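Local coordinates for protein squalene synthase HpnC (Alicyclobacillus acidocaldarius subsp. acidocaldarius, PDB 4HD1) that probably acts as a prenyl-diphosphate-condensing transferase of the squalene and phytoene synthase family, joining isoprenoid diphosphates on the route to squalene, at residues R176-L180 with G181-V185. Sequence-based numbering, arbitrary orientation.
Sequences RDLAL and GRIYV
Asp177 meets residues 181-185 twice, and the pair illustrates how one residue can take part both in a helix cap, through its backbone carbonyl, and in the contact with the following loop, through its carboxylate. Helix 174-179 closes in a Schellman motif. Arg182 N gives a fairly straight bond to Asp177 O (3.0 Å, 160° at the hydrogen), while Leu180 N reaches the same oxygen from the opposite face of the carbonyl plane. One residue further along, Leu178 O takes Gly181 N at 2.9 Å, the donor arriving from above that carbonyl's plane. Gly181 has a positive phi, where a beta carbon would be jammed against the preceding carbonyl oxygen, hence glycine.

Past the cap the chain turns back across the last turn at a slant. The Asp177 carboxylate, set beside its backbone N and anti to its carbonyl carbon (chi1 -72°), approaches the Tyr184 ring at its edge, with OD2 3.3 Å from CD2 and 3.5 Å from CE2; the two planes stand 68° apart. The ring is fixed by other means as well, its hydroxyl bonded to Asp116 and its plane stacked with His170. Leu178 and Ile183 lie side by side on another part of the turn, their CD1 methyls 4.1 Å apart, and Ile183 continues onto helix 197-201. The Arg182 chain, extended from CG to NE, ends with NH1 hydrogen-bonded to Asp116 O. An alanine here in place of Asp177 would remove the carboxylate and would probably leave the CD2-CE2 edge of Tyr184 without its acidic neighbour.

Chemically, the cap supplies N-H donors from beyond the helix to the carbonyls of Asp177 and Leu178, which the last turn would otherwise leave short of helical partners, and the acidic oxygen lies near the weakly positive hydrogens of the ring edge, an arrangement likely to be mildly attractive.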
# COMPACT_ATOMS: atom_id res chain seq x y z
N ARG A 176 2.10 -3.39 -17.60
CA ARG A 176 0.85 -3.85 -16.99
C ARG A 176 -0.16 -2.71 -16.87
O ARG A 176 -1.33 -2.88 -17.25
CB ARG A 176 1.12 -4.49 -15.61
CG ARG A 176 -0.11 -5.06 -14.93
CD ARG A 176 0.23 -5.70 -13.59
NE ARG A 176 0.93 -6.98 -13.76
CZ ARG A 176 1.43 -7.71 -12.76
NH1 ARG A 176 1.32 -7.30 -11.51
NH2 ARG A 176 2.05 -8.85 -13.03
N ASP A 177 0.29 -1.57 -16.36
CA ASP A 177 -0.56 -0.40 -16.13
C ASP A 177 -1.09 0.20 -17.43
O ASP A 177 -2.23 0.66 -17.49
CB ASP A 177 0.18 0.67 -15.32
CG ASP A 177 0.38 0.28 -13.86
OD1 ASP A 177 -0.44 -0.50 -13.33
OD2 ASP A 177 1.37 0.75 -13.24
N LEU A 178 -0.24 0.21 -18.46
CA LEU A 178 -0.61 0.73 -19.77
C LEU A 178 -1.79 -0.06 -20.34
O LEU A 178 -2.77 0.52 -20.78
CB LEU A 178 0.58 0.68 -20.73
CG LEU A 178 0.38 1.29 -22.12
CD1 LEU A 178 0.27 2.81 -22.04
CD2 LEU A 178 1.52 0.88 -23.03
N ALA A 179 -1.68 -1.39 -20.29
CA ALA A 179 -2.73 -2.30 -20.73
C ALA A 179 -4.05 -2.07 -20.00
O ALA A 179 -5.11 -2.46 -20.50
CB ALA A 179 -2.27 -3.75 -20.58
N LEU A 180 -3.99 -1.43 -18.84
CA LEU A 180 -5.18 -1.16 -18.03
C LEU A 180 -5.70 0.28 -18.20
O LEU A 180 -6.72 0.65 -17.61
CB LEU A 180 -4.93 -1.50 -16.56
CG LEU A 180 -4.60 -2.97 -16.23
CD1 LEU A 180 -4.15 -3.15 -14.78
CD2 LEU A 180 -5.77 -3.89 -16.56
N GLY A 181 -5.01 1.07 -19.02
CA GLY A 181 -5.44 2.44 -19.34
C GLY A 181 -4.81 3.54 -18.50
O GLY A 181 -5.27 4.69 -18.54
N ARG A 182 -3.77 3.19 -17.74
CA ARG A 182 -3.14 4.11 -16.79
C ARG A 182 -1.65 4.29 -16.99
O ARG A 182 -0.93 3.34 -17.30
CB ARG A 182 -3.35 3.63 -15.35
CG ARG A 182 -4.79 3.60 -14.92
CD ARG A 182 -4.95 2.77 -13.66
NE ARG A 182 -6.36 2.62 -13.34
CZ ARG A 182 -7.12 3.59 -12.84
NH1 ARG A 182 -6.59 4.78 -12.56
NH2 ARG A 182 -8.40 3.37 -12.60
N ILE A 183 -1.19 5.52 -16.79
CA ILE A 183 0.23 5.83 -16.75
C ILE A 183 0.53 6.64 -15.50
O ILE A 183 -0.07 7.69 -15.26
CB ILE A 183 0.70 6.58 -18.01
CG1 ILE A 183 0.30 5.81 -19.29
CG2 ILE A 183 2.21 6.82 -17.95
CD1 ILE A 183 0.44 6.60 -20.57
N TYR A 184 1.47 6.13 -14.70
CA TYR A 184 1.85 6.75 -13.43
C TYR A 184 3.11 7.61 -13.55
O TYR A 184 3.38 8.44 -12.67
CB TYR A 184 2.03 5.69 -12.34
CG TYR A 184 0.72 5.05 -11.94
CD1 TYR A 184 -0.15 5.69 -11.06
CD2 TYR A 184 0.34 3.81 -12.45
CE1 TYR A 184 -1.37 5.12 -10.70
CE2 TYR A 184 -0.87 3.22 -12.09
CZ TYR A 184 -1.72 3.88 -11.21
OH TYR A 184 -2.92 3.31 -10.85
N VAL A 185 3.87 7.42 -14.63
CA VAL A 185 5.05 8.25 -14.88
C VAL A 185 4.59 9.70 -15.03
O VAL A 185 3.74 9.97 -15.86
CB VAL A 185 5.83 7.80 -16.14
CG1 VAL A 185 7.13 8.57 -16.24
CG2 VAL A 185 6.12 6.31 -16.10